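Local coordinates for protein serine protease inhibitor (Thermoanaerobacter tengcongensis, PDB 2PEE) that probably inhibits serine-type endopeptidases as a thermophilic member of the serpin family, with an N terminus that traps its metastable native state, at residues Val1-Leu6 against Asp134-Ala139; Asp8-Asn13 against Ile126-Tyr131; Asn157-Lys162 against Ala178-Ala183; Pro169-Tyr174 against Tyr321-Leu326; Ile248-Tyr253 against Pro365-Ile370. The protein carries 1 engineered substitution. All blocks are in the same frame, centred on the assembly; numbering follows the deposited sequence.

Interaction 1: Val1-Leu6 against Asp134-Ala139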
# COMPACT_ATOMS: atom_id res chain seq x y z
N VAL A 1 -5.56 5.02 25.11
CA VAL A 1 -4.83 6.23 24.65
C VAL A 1 -4.43 7.18 25.79
O VAL A 1 -4.74 6.93 26.97
CB VAL A 1 -5.64 7.00 23.60
N GLN A 2 -3.70 8.23 25.42
CA GLN A 2 -3.27 9.31 26.33
C GLN A 2 -3.09 10.59 25.50
O GLN A 2 -3.26 11.71 25.99
CB GLN A 2 -1.97 8.95 27.08
N ALA A 3 -2.77 10.42 24.22
CA ALA A 3 -2.79 11.51 23.27
C ALA A 3 -4.24 11.93 23.06
O ALA A 3 -5.16 11.17 23.38
CB ALA A 3 -2.17 11.07 21.97
N ALA A 4 -4.44 13.13 22.54
CA ALA A 4 -5.79 13.64 22.32
C ALA A 4 -6.13 13.68 20.84
O ALA A 4 -5.40 14.28 20.05
CB ALA A 4 -5.95 15.02 22.95
N ASN A 5 -7.24 13.03 20.47
CA ASN A 5 -7.76 13.07 19.09
C ASN A 5 -8.43 14.41 18.84
O ASN A 5 -9.48 14.69 19.41
CB ASN A 5 -8.75 11.93 18.82
CG ASN A 5 -8.93 11.65 17.33
OD1 ASN A 5 -8.67 12.50 16.48
ND2 ASN A 5 -9.39 10.43 17.01
N LEU A 6 -7.80 15.23 18.01
CA LEU A 6 -8.29 16.57 17.73
C LEU A 6 -9.62 16.52 17.01
O LEU A 6 -10.39 17.50 17.04
CB LEU A 6 -7.28 17.36 16.89
CG LEU A 6 -5.93 17.76 17.48
CD1 LEU A 6 -5.10 18.38 16.39
CD2 LEU A 6 -6.08 18.72 18.62
N ASP A 134 -7.64 10.05 11.82
CA ASP A 134 -7.37 10.57 13.15
C ASP A 134 -6.17 11.51 13.12
O ASP A 134 -5.22 11.27 12.38
CB ASP A 134 -7.10 9.43 14.11
CG ASP A 134 -8.31 8.56 14.33
OD1 ASP A 134 -9.44 9.09 14.34
OD2 ASP A 134 -8.15 7.34 14.49
N ILE A 135 -6.26 12.59 13.89
CA ILE A 135 -5.24 13.62 13.98
C ILE A 135 -5.07 13.86 15.47
O ILE A 135 -6.04 14.20 16.16
CB ILE A 135 -5.69 14.95 13.28
CG1 ILE A 135 -6.20 14.73 11.83
CG2 ILE A 135 -4.61 16.04 13.34
CD1 ILE A 135 -5.15 14.25 10.82
N PHE A 136 -3.85 13.66 15.97
CA PHE A 136 -3.57 13.77 17.41
C PHE A 136 -2.56 14.86 17.74
O PHE A 136 -1.62 15.12 17.00
CB PHE A 136 -3.02 12.47 17.98
CG PHE A 136 -3.87 11.27 17.73
CD1 PHE A 136 -3.69 10.49 16.58
CD2 PHE A 136 -4.84 10.89 18.65
CE1 PHE A 136 -4.47 9.36 16.34
CE2 PHE A 136 -5.63 9.76 18.41
CZ PHE A 136 -5.44 8.99 17.25
N LYS A 137 -2.78 15.48 18.89
CA LYS A 137 -1.71 16.22 19.52
C LYS A 137 -1.28 15.35 20.70
O LYS A 137 -2.12 14.69 21.32
CB LYS A 137 -2.14 17.65 19.89
CG LYS A 137 -3.24 17.79 20.92
CD LYS A 137 -3.25 19.20 21.48
CE LYS A 137 -4.41 19.41 22.43
NZ LYS A 137 -3.97 20.23 23.58
N ALA A 138 0.03 15.31 20.95
CA ALA A 138 0.60 14.43 21.98
C ALA A 138 1.87 14.99 22.61
O ALA A 138 2.56 15.82 22.01
CB ALA A 138 0.88 13.07 21.40
N ALA A 139 2.18 14.52 23.81
CA ALA A 139 3.41 14.88 24.52
C ALA A 139 4.68 14.60 23.72
O ALA A 139 5.64 15.37 23.77
CB ALA A 139 3.47 14.17 25.87
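A short antiparallel strand pairing joins A4 and N5, near the N terminus, to K137 and F136 on strand 134-138 of serpin sheet A. Two backbone bonds define it: A4 N to K137 O at 3.1 Å and the return bond, K137 N to A4 O, also 3.1 Å. A third, L6 N to I135 O at 2.8 Å, carries the pairing past the strand end. A4 and K137 direct their side chains to one face, N5 and F136 to the other. The N5 side chain, with CG anti to the backbone N (chi1 -160°), runs beside the F136 ring, CB lying 3.8 Å from CE2, and extends to D134. There ND2 donates to D134 OD1 at 3.0 Å; the acceptor lies close to the amide plane but is met from above the carboxylate, whose plane stands 89° from the amide. Apolar contacts flank the bonds: A3 CB on A138 CB at 3.7 Å, and the forked end of L6, which puts CD1 on I135 CG2 (3.9 Å) and CD2 on the CG of K137 (3.8 Å). The pairing thus adds a short N-terminal strand alongside sheet A. F136 stacks on W111 of strand 102-113 and meets W151 of helix 142-155 edge-to-face, W151 also bonding D134 OD2, while L6 and I135 both pack against L124 of helix 121-130.

Interaction 2: Asp8-Asn13 against Ile126-Tyr131; sequences DRIKAN and IIADYY. With SO4 (sulfate ion), chain C.
The N13 amide and the D129 carboxylate meet at an angle, planes 47° apart, ND2 beside OD2, and the main bond comes from above the carboxylate: the backbone N of N13 lies 41° out of that plane, 2.7 Å from D129 OD1. At the other oxygen, N13 ND2 makes a weak bond to D129 OD2 at 3.1 Å. The pair holds residues 10-13, in the N-terminal arm of this serpin, against helix 121-130. D129 turns CG away from its own carbonyl carbon (chi1 -64°), which brings OD1 beneath the arm, and Q125, one helical turn earlier, uses NE2 to bond both D129 OD1 and K11 O, bridging helix and arm. An alanine in place of D129 would remove both carboxylate oxygens and would probably leave the N13 N-H without its acceptor and the N13 amide freer to turn. Next to the polar pair, A128 supplies an apolar footing: its CB meets I10 CG2 at 3.5 Å and A12 CB at 4.3 Å. A water donates to both N13 O and D129 O, a further link between arm and helix. Beside the arm sits a sulfate, probably from the crystallisation liquor, whose O3 accepts from A12 N at 2.9 Å along an almost straight bond.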
# COMPACT_ATOMS: atom_id res chain seq x y z
N ASP A 8 -12.24 14.60 17.61
CA ASP A 8 -13.41 14.38 18.46
C ASP A 8 -14.35 15.59 18.44
O ASP A 8 -15.57 15.44 18.53
CB ASP A 8 -12.97 14.09 19.89
CG ASP A 8 -12.19 12.80 20.01
OD1 ASP A 8 -12.36 11.88 19.18
OD2 ASP A 8 -11.40 12.69 20.96
N ARG A 9 -13.76 16.77 18.32
CA ARG A 9 -14.45 18.06 18.41
C ARG A 9 -15.21 18.38 17.11
O ARG A 9 -16.22 19.09 17.13
CB ARG A 9 -13.40 19.15 18.67
CG ARG A 9 -13.90 20.42 19.31
CD ARG A 9 -13.54 20.47 20.81
N ILE A 10 -14.73 17.82 16.01
CA ILE A 10 -15.08 18.27 14.67
C ILE A 10 -16.23 17.45 14.06
O ILE A 10 -16.22 16.22 14.12
CB ILE A 10 -13.79 18.20 13.76
CG1 ILE A 10 -12.68 19.09 14.34
CG2 ILE A 10 -14.07 18.53 12.29
CD1 ILE A 10 -12.95 20.59 14.25
N LYS A 11 -17.21 18.12 13.46
CA LYS A 11 -18.25 17.39 12.72
C LYS A 11 -18.17 17.54 11.20
O LYS A 11 -18.18 18.65 10.66
CB LYS A 11 -19.65 17.72 13.24
CG LYS A 11 -20.00 17.00 14.54
CD LYS A 11 -21.48 17.14 14.88
CE LYS A 11 -21.73 16.96 16.37
NZ LYS A 11 -23.14 17.30 16.72
N ALA A 12 -18.09 16.41 10.51
CA ALA A 12 -18.11 16.37 9.05
C ALA A 12 -19.33 17.09 8.44
O ALA A 12 -20.45 16.95 8.93
CB ALA A 12 -18.07 14.93 8.61
N ASN A 13 -19.10 17.89 7.40
CA ASN A 13 -20.19 18.37 6.55
C ASN A 13 -20.41 17.42 5.39
O ASN A 13 -19.47 16.73 4.95
CB ASN A 13 -19.89 19.73 5.89
CG ASN A 13 -19.28 20.75 6.84
OD1 ASN A 13 -19.82 21.01 7.92
ND2 ASN A 13 -18.16 21.37 6.41
N ILE A 126 -11.37 19.98 6.74
CA ILE A 126 -11.11 19.30 5.50
C ILE A 126 -10.93 17.80 5.76
O ILE A 126 -11.51 16.99 5.03
CB ILE A 126 -9.92 19.90 4.73
CG1 ILE A 126 -10.30 21.28 4.20
CG2 ILE A 126 -9.51 19.00 3.54
CD1 ILE A 126 -9.14 22.10 3.68
N ILE A 127 -10.16 17.46 6.81
CA ILE A 127 -9.96 16.05 7.21
C ILE A 127 -11.28 15.32 7.53
O ILE A 127 -11.49 14.17 7.11
CB ILE A 127 -9.00 15.92 8.41
CG1 ILE A 127 -7.64 16.63 8.16
CG2 ILE A 127 -8.84 14.46 8.81
CD1 ILE A 127 -6.91 16.22 6.86
N ALA A 128 -12.16 15.99 8.28
CA ALA A 128 -13.45 15.43 8.62
C ALA A 128 -14.32 15.20 7.38
O ALA A 128 -14.99 14.17 7.27
CB ALA A 128 -14.16 16.33 9.56
N ASP A 129 -14.29 16.16 6.47
CA ASP A 129 -15.17 16.15 5.32
C ASP A 129 -14.75 15.12 4.28
O ASP A 129 -15.61 14.45 3.71
CB ASP A 129 -15.24 17.54 4.69
CG ASP A 129 -15.86 18.59 5.62
OD1 ASP A 129 -16.49 18.23 6.63
OD2 ASP A 129 -15.72 19.79 5.34
N TYR A 130 -13.45 14.97 4.04
CA TYR A 130 -12.96 14.17 2.91
C TYR A 130 -12.19 12.94 3.30
O TYR A 130 -12.10 12.03 2.51
CB TYR A 130 -12.14 15.01 1.92
CG TYR A 130 -12.92 16.11 1.29
CD1 TYR A 130 -12.81 17.44 1.73
CD2 TYR A 130 -13.83 15.83 0.28
CE1 TYR A 130 -13.56 18.47 1.16
CE2 TYR A 130 -14.60 16.84 -0.29
CZ TYR A 130 -14.46 18.15 0.16
OH TYR A 130 -15.24 19.12 -0.43
N TYR A 131 -11.62 12.88 4.50
CA TYR A 131 -10.67 11.82 4.83
C TYR A 131 -11.05 10.92 5.98
O TYR A 131 -10.83 9.72 5.92
CB TYR A 131 -9.28 12.42 5.07
CG TYR A 131 -8.67 12.96 3.81
CD1 TYR A 131 -8.81 14.30 3.47
CD2 TYR A 131 -8.01 12.11 2.91
CE1 TYR A 131 -8.27 14.78 2.30
CE2 TYR A 131 -7.47 12.58 1.75
CZ TYR A 131 -7.60 13.92 1.44
OH TYR A 131 -7.06 14.40 0.28
S SO4 C . -19.02 12.88 12.27
O1 SO4 C . -19.02 11.85 11.22
O2 SO4 C . -20.34 13.51 12.37
O3 SO4 C . -18.06 13.94 11.97
O4 SO4 C . -18.67 12.22 13.53
O HOH W 1 -18.14 14.62 4.61

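Interaction 3: Asn157-Lys162 against Ala178-Ala183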
# COMPACT_ATOMS: atom_id res chain seq x y z
N ASN A 157 -6.66 -4.50 13.82
CA ASN A 157 -7.15 -5.66 14.58
C ASN A 157 -6.03 -6.64 14.93
O ASN A 157 -6.19 -7.85 14.79
CB ASN A 157 -8.31 -6.36 13.86
CG ASN A 157 -9.38 -5.37 13.36
OD1 ASN A 157 -9.55 -5.18 12.15
ND2 ASN A 157 -10.10 -4.74 14.29
N GLY A 158 -4.89 -6.10 15.38
CA GLY A 158 -3.74 -6.90 15.77
C GLY A 158 -2.87 -7.48 14.66
O GLY A 158 -1.94 -8.24 14.94
N MET A 159 -3.14 -7.13 13.41
CA MET A 159 -2.29 -7.61 12.32
C MET A 159 -0.98 -6.85 12.23
O MET A 159 -0.02 -7.35 11.64
CB MET A 159 -3.03 -7.61 10.97
CG MET A 159 -3.75 -8.93 10.69
SD MET A 159 -4.58 -9.02 9.09
CE MET A 159 -5.80 -7.69 9.23
N ILE A 160 -0.94 -5.65 12.81
CA ILE A 160 0.29 -4.90 13.01
C ILE A 160 0.25 -4.28 14.40
O ILE A 160 -0.65 -3.50 14.71
CB ILE A 160 0.47 -3.80 11.94
CG1 ILE A 160 0.68 -4.42 10.56
CG2 ILE A 160 1.66 -2.88 12.29
CD1 ILE A 160 0.40 -3.49 9.39
N ASP A 161 1.22 -4.60 15.26
CA ASP A 161 1.16 -4.09 16.64
C ASP A 161 2.22 -3.10 17.07
O ASP A 161 2.08 -2.45 18.11
CB ASP A 161 1.03 -5.22 17.67
CG ASP A 161 1.68 -6.48 17.22
OD1 ASP A 161 1.00 -7.52 17.25
OD2 ASP A 161 2.87 -6.43 16.83
N LYS A 162 3.28 -2.96 16.29
CA LYS A 162 4.26 -1.91 16.55
C LYS A 162 4.56 -1.20 15.25
O LYS A 162 4.49 -1.81 14.18
CB LYS A 162 5.58 -2.47 17.13
CG LYS A 162 5.56 -2.77 18.62
CD LYS A 162 6.98 -2.81 19.20
N ALA A 178 -0.60 2.55 8.35
CA ALA A 178 -0.56 1.10 8.52
C ALA A 178 -1.61 0.48 7.62
O ALA A 178 -2.74 0.97 7.56
CB ALA A 178 -0.80 0.72 9.97
N VAL A 179 -1.23 -0.57 6.90
CA VAL A 179 -2.17 -1.21 5.99
C VAL A 179 -2.20 -2.71 6.19
O VAL A 179 -1.15 -3.34 6.27
CB VAL A 179 -1.89 -0.89 4.51
CG1 VAL A 179 -3.11 -1.26 3.66
CG2 VAL A 179 -1.59 0.59 4.31
N ALA A 180 -3.40 -3.27 6.23
CA ALA A 180 -3.58 -4.69 6.44
C ALA A 180 -4.72 -5.24 5.61
O ALA A 180 -5.72 -4.56 5.35
CB ALA A 180 -3.83 -4.96 7.89
N PHE A 181 -4.59 -6.51 5.24
CA PHE A 181 -5.52 -7.13 4.33
C PHE A 181 -5.93 -8.50 4.85
O PHE A 181 -5.09 -9.31 5.18
CB PHE A 181 -4.85 -7.24 2.96
CG PHE A 181 -5.75 -7.71 1.87
CD1 PHE A 181 -6.91 -7.03 1.56
CD2 PHE A 181 -5.41 -8.84 1.13
CE1 PHE A 181 -7.75 -7.48 0.54
CE2 PHE A 181 -6.24 -9.29 0.10
CZ PHE A 181 -7.41 -8.59 -0.20
N ASP A 182 -7.24 -8.73 4.94
CA ASP A 182 -7.77 -9.97 5.50
C ASP A 182 -8.82 -10.53 4.57
O ASP A 182 -9.96 -10.07 4.57
CB ASP A 182 -8.39 -9.67 6.86
CG ASP A 182 -8.64 -10.91 7.68
OD1 ASP A 182 -8.50 -12.05 7.17
OD2 ASP A 182 -8.99 -10.74 8.86
N ALA A 183 -8.45 -11.52 3.77
CA ALA A 183 -9.28 -11.94 2.66
C ALA A 183 -9.13 -13.41 2.29
O ALA A 183 -8.09 -14.01 2.51
CB ALA A 183 -8.96 -11.10 1.47
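A Schellman motif ends helix 142-155, with N157 as its C-prime residue at positive phi, and the loop that follows lays M159 and I160 on a face of strand 173-183. In the serpin fold this helix lies across sheet A, and the contact belongs to the return from the helix to the sheet. No hydrogen bond crosses between the two segments; the evidence is side-chain packing, with 239 Å² buried in all. The strand alternates, A178, A180 and D182 directing CB at the loop while V179 and F181 direct theirs the other way. M159 reaches across toward A180 and D182. Its CB is 4.1 Å from A180 CB; the chain then extends and folds at the last torsion (chi3 -62°), which carries the methyl CE back over the strand, 3.6 Å from A180 CB and 4.0 Å from D182 CB. The sulfur passes F181 O at 4.0 Å. I160 works further back on the strand, beside V152 of helix 142-155 and F330 of strand 324-333, with its backbone N bonded to T156 OG1. It reaches the strand through the end of its longer branch: CD1 lies 4.4 Å from the methyl of A178 and 3.5 Å from the carbonyl oxygen of V179.

Interaction 4: Pro169-Tyr174 against Tyr321-Leu326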
# COMPACT_ATOMS: atom_id res chain seq x y z
N PRO A 169 13.87 14.07 20.36
CA PRO A 169 13.40 15.44 20.63
C PRO A 169 13.70 16.27 19.39
O PRO A 169 14.59 15.90 18.62
CB PRO A 169 14.25 15.89 21.81
CG PRO A 169 14.98 14.66 22.30
CD PRO A 169 15.04 13.70 21.17
N GLU A 170 12.98 17.37 19.17
CA GLU A 170 13.05 18.06 17.87
C GLU A 170 12.07 17.48 16.82
O GLU A 170 11.78 18.15 15.83
CB GLU A 170 14.48 18.05 17.30
CG GLU A 170 15.42 19.21 17.68
CD GLU A 170 15.26 19.73 19.10
OE1 GLU A 170 14.39 20.60 19.34
OE2 GLU A 170 16.05 19.31 19.98
N ASP A 171 11.56 16.26 17.02
CA ASP A 171 10.43 15.79 16.20
C ASP A 171 9.18 16.55 16.61
O ASP A 171 8.94 16.76 17.81
CB ASP A 171 10.16 14.29 16.33
CG ASP A 171 11.22 13.43 15.70
OD1 ASP A 171 12.03 13.92 14.87
OD2 ASP A 171 11.25 12.23 16.04
N VAL A 172 8.39 16.95 15.62
CA VAL A 172 7.18 17.74 15.87
C VAL A 172 5.94 17.17 15.14
O VAL A 172 4.81 17.52 15.48
CB VAL A 172 7.39 19.28 15.57
CG1 VAL A 172 8.57 19.84 16.32
CG2 VAL A 172 7.56 19.57 14.09
N MET A 173 6.16 16.28 14.17
CA MET A 173 5.09 15.86 13.28
C MET A 173 5.40 14.53 12.60
O MET A 173 6.45 14.39 11.95
CB MET A 173 4.87 16.94 12.23
CG MET A 173 3.77 16.67 11.22
SD MET A 173 3.69 18.06 10.07
CE MET A 173 2.20 17.62 9.17
N TYR A 174 4.50 13.56 12.76
CA TYR A 174 4.60 12.28 12.07
C TYR A 174 3.36 12.05 11.24
O TYR A 174 2.24 12.39 11.67
CB TYR A 174 4.64 11.11 13.04
CG TYR A 174 5.86 10.98 13.87
CD1 TYR A 174 5.76 10.82 15.25
CD2 TYR A 174 7.13 11.00 13.31
CE1 TYR A 174 6.88 10.70 16.04
CE2 TYR A 174 8.25 10.87 14.08
CZ TYR A 174 8.11 10.72 15.45
OH TYR A 174 9.22 10.59 16.25
N TYR A 321 7.56 20.92 10.43
CA TYR A 321 8.20 20.13 9.39
C TYR A 321 7.90 18.65 9.65
O TYR A 321 7.70 18.26 10.81
CB TYR A 321 9.72 20.38 9.40
CG TYR A 321 10.45 19.66 10.52
CD1 TYR A 321 11.08 18.44 10.29
CD2 TYR A 321 10.48 20.19 11.82
CE1 TYR A 321 11.74 17.77 11.30
CE2 TYR A 321 11.12 19.52 12.84
CZ TYR A 321 11.76 18.31 12.57
OH TYR A 321 12.41 17.62 13.56
N ILE A 322 7.85 17.83 8.59
CA ILE A 322 7.61 16.39 8.78
C ILE A 322 8.89 15.69 9.18
O ILE A 322 9.85 15.68 8.41
CB ILE A 322 7.03 15.69 7.55
CG1 ILE A 322 5.67 16.28 7.18
CG2 ILE A 322 6.88 14.19 7.82
CD1 ILE A 322 5.29 16.03 5.76
N SER A 323 8.88 15.10 10.37
CA SER A 323 10.04 14.38 10.88
C SER A 323 10.17 13.04 10.18
O SER A 323 11.24 12.70 9.67
CB SER A 323 9.94 14.21 12.39
OG SER A 323 9.80 15.47 13.04
N GLU A 324 9.08 12.28 10.14
CA GLU A 324 9.05 10.97 9.49
C GLU A 324 7.69 10.69 8.92
O GLU A 324 6.67 11.08 9.50
CB GLU A 324 9.44 9.85 10.47
CG GLU A 324 10.92 9.97 10.96
CD GLU A 324 11.36 8.86 11.88
OE1 GLU A 324 12.32 9.09 12.66
OE2 GLU A 324 10.76 7.76 11.82
N VAL A 325 7.67 10.05 7.75
CA VAL A 325 6.47 9.41 7.23
C VAL A 325 6.69 7.92 7.45
O VAL A 325 7.45 7.27 6.73
CB VAL A 325 6.25 9.70 5.75
CG1 VAL A 325 4.97 9.06 5.27
CG2 VAL A 325 6.23 11.19 5.50
N LEU A 326 6.04 7.41 8.48
CA LEU A 326 6.26 6.06 8.94
C LEU A 326 5.21 5.16 8.32
O LEU A 326 4.05 5.22 8.69
CB LEU A 326 6.13 6.03 10.46
CG LEU A 326 7.06 5.15 11.28
CD1 LEU A 326 8.51 5.29 10.80
CD2 LEU A 326 6.95 5.55 12.73
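Hydrogen bonds come first, and S323 is at their centre. Its backbone N donates to M173 O at 3.0 Å, in the carbonyl plane, while its hydroxyl OG accepts from V172 N at 3.3 Å (N-H...O angle 154°) and donates weakly to D171 OD1, also at 3.3 Å. Y321 OH donates to E170 O; the modelled separation of 2.4 Å is doubtful as a length at this resolution, though the carbonyl oxygen lies at the ring edge, near its plane. Y321 gets there with CG between its backbone N and carbonyl carbon (chi1 76°), a torsion that swings the ring back toward residues 170-172. The segments lead into strands 173-183 and 324-333, parallel neighbours in serpin sheet A; in inhibitory serpins these strands part to admit the reactive-centre loop. Apolar contacts fill in between the bonds: V172 CG2 touches Y321 CD2 at 3.8 Å, and the extended M173 brings SD to I322 CG1 at 3.9 Å. Replacing Y321 by alanine takes away the ring, which is likely to leave V172 CG2 facing a gap and E170 O without its modelled partner. Among flat groups, Y174 and E324 lie side by side with ring and carboxylate 68° apart; Y174 CD2 is 3.8 Å from E324 CB, E324 O sits in plane at the ring edge, and the carboxylate itself goes to K288 in a salt bridge.

Interaction 5: Ile248-Tyr253 against Pro365-Ile370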
# COMPACT_ATOMS: atom_id res chain seq x y z
N ILE A 248 17.07 -11.15 -16.64
CA ILE A 248 16.76 -9.80 -16.20
C ILE A 248 16.39 -9.77 -14.71
O ILE A 248 15.47 -10.48 -14.27
CB ILE A 248 15.66 -9.13 -17.11
CG1 ILE A 248 15.53 -7.65 -16.80
CG2 ILE A 248 14.31 -9.80 -16.96
CD1 ILE A 248 14.39 -6.95 -17.53
N SER A 249 17.11 -8.97 -13.94
CA SER A 249 16.89 -8.86 -12.49
C SER A 249 15.57 -8.15 -12.14
O SER A 249 15.06 -7.32 -12.89
CB SER A 249 18.05 -8.12 -11.82
OG SER A 249 18.20 -6.82 -12.35
N VAL A 250 15.02 -8.50 -10.98
CA VAL A 250 13.87 -7.82 -10.44
C VAL A 250 14.04 -6.30 -10.52
O VAL A 250 13.15 -5.58 -11.01
CB VAL A 250 13.57 -8.31 -8.99
CG1 VAL A 250 12.94 -7.21 -8.12
CG2 VAL A 250 12.68 -9.56 -9.02
N ASN A 251 15.21 -5.81 -10.07
CA ASN A 251 15.42 -4.38 -9.97
C ASN A 251 15.40 -3.72 -11.35
O ASN A 251 14.77 -2.68 -11.55
CB ASN A 251 16.68 -4.05 -9.19
CG ASN A 251 16.94 -2.55 -9.09
OD1 ASN A 251 17.67 -1.97 -9.90
ND2 ASN A 251 16.34 -1.90 -8.09
N GLU A 252 16.08 -4.36 -12.30
CA GLU A 252 16.01 -3.93 -13.68
C GLU A 252 14.55 -3.87 -14.16
O GLU A 252 14.12 -2.87 -14.74
CB GLU A 252 16.80 -4.87 -14.57
CG GLU A 252 16.97 -4.38 -15.99
CD GLU A 252 17.86 -5.31 -16.81
OE1 GLU A 252 18.75 -5.97 -16.22
OE2 GLU A 252 17.66 -5.39 -18.04
N TYR A 253 13.79 -4.95 -13.91
CA TYR A 253 12.45 -5.04 -14.43
C TYR A 253 11.57 -3.94 -13.85
O TYR A 253 10.83 -3.27 -14.59
CB TYR A 253 11.81 -6.42 -14.21
CG TYR A 253 10.37 -6.43 -14.66
CD1 TYR A 253 10.04 -6.57 -16.01
CD2 TYR A 253 9.34 -6.25 -13.76
CE1 TYR A 253 8.73 -6.55 -16.43
CE2 TYR A 253 8.03 -6.22 -14.17
CZ TYR A 253 7.73 -6.36 -15.51
OH TYR A 253 6.42 -6.33 -15.90
N PRO A 365 12.93 -15.07 -7.75
CA PRO A 365 12.37 -13.76 -7.36
C PRO A 365 11.32 -13.20 -8.32
O PRO A 365 11.42 -13.37 -9.54
CB PRO A 365 13.60 -12.85 -7.33
CG PRO A 365 14.72 -13.77 -7.02
CD PRO A 365 14.40 -15.01 -7.83
N PHE A 366 10.31 -12.54 -7.75
CA PHE A 366 9.17 -12.02 -8.52
C PHE A 366 8.57 -10.81 -7.81
O PHE A 366 8.90 -10.53 -6.66
CB PHE A 366 8.09 -13.10 -8.72
CG PHE A 366 7.52 -13.66 -7.43
CD1 PHE A 366 6.34 -13.14 -6.88
CD2 PHE A 366 8.14 -14.73 -6.78
CE1 PHE A 366 5.79 -13.68 -5.70
CE2 PHE A 366 7.61 -15.26 -5.60
CZ PHE A 366 6.43 -14.74 -5.06
N ILE A 367 7.71 -10.08 -8.51
CA ILE A 367 7.02 -9.00 -7.87
C ILE A 367 5.54 -9.35 -7.87
O ILE A 367 5.08 -10.16 -8.68
CB ILE A 367 7.32 -7.64 -8.51
CG1 ILE A 367 6.48 -7.40 -9.75
CG2 ILE A 367 8.81 -7.51 -8.87
CD1 ILE A 367 6.57 -5.96 -10.24
N PHE A 368 4.80 -8.78 -6.92
CA PHE A 368 3.37 -9.03 -6.84
C PHE A 368 2.67 -7.73 -6.51
O PHE A 368 3.29 -6.76 -6.07
CB PHE A 368 3.07 -10.08 -5.77
CG PHE A 368 3.38 -9.64 -4.38
CD1 PHE A 368 2.37 -9.14 -3.55
CD2 PHE A 368 4.69 -9.70 -3.89
CE1 PHE A 368 2.65 -8.71 -2.25
CE2 PHE A 368 4.99 -9.28 -2.58
CZ PHE A 368 3.97 -8.78 -1.76
N ALA A 369 1.36 -7.71 -6.75
CA ALA A 369 0.53 -6.59 -6.35
C ALA A 369 -0.80 -7.15 -5.91
O ALA A 369 -1.14 -8.30 -6.22
CB ALA A 369 0.34 -5.61 -7.48
N ILE A 370 -1.52 -6.35 -5.14
CA ILE A 370 -2.90 -6.61 -4.86
C ILE A 370 -3.62 -5.44 -5.47
O ILE A 370 -3.38 -4.30 -5.10
CB ILE A 370 -3.14 -6.74 -3.36
CG1 ILE A 370 -2.22 -7.84 -2.80
CG2 ILE A 370 -4.62 -7.01 -3.08
CD1 ILE A 370 -2.74 -8.55 -1.56
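V250, in the first turn of helix 250-255, makes most of the contact with P365-I367, and its side chain can be traced outward atom by atom. CB points at the strand but stops short of it, about 4.8 Å from both P365 CB and I367 CG2. The two methyls then divide those partners. CG2 goes to the start of the segment, meeting P365 CB at 3.8 Å and lying 4.0 Å from F366 N, so it sits against the proline ring and the peptide link that follows it. CG1 goes the other way, to I367 CG2 at 4.2 Å. V250 thus straddles F366, whose own side chain leaves the far side of the strand. One turn along the helix, Y253 extends its ring with CG anti to the backbone N (chi1 175°), and CE2 comes within 4.2 Å of I367 CD1, which lies at the ring edge, near the ring plane. I367 is therefore touched by two helix residues at two different methyls. The side-chain contacts are all apolar, with no hydrogen bond between the segments and 181 Å² buried in total. S249 caps the start of the helix, its OG accepting from E252 N at 3.2 Å. In the serpin fold this is a short helix covering sheet B: strand 366-372 runs between strands 237-244 and 378-384, Y253 rests also on I242 and P244 of the former, and F366, on the other face, packs against F281 of strand 270-288.

Interactions 1 and 2 dock the N-terminal arm; their centres are about 15 Å apart, interaction 2 is nested along the chain inside the loop closed by interaction 1, and they touch through I135 and I127, helix 121-130 and strand 134-138 following each other in the chain. Interactions 3 and 4 have centres about 23 Å apart and alternate along the chain. Both use strand 173-183. Interaction 4 lies about 7 Å from interaction 1 at the nearest atoms. Interaction 5, on sheet B, lies about 39 Å from interaction 1 between centres, across the chain's centre, yet reaches interaction 3 where F181 packs on I370. The N-terminal segment thus lies along strand 134-138 of sheet A and on helix 121-130, consistent with its trapping the native state.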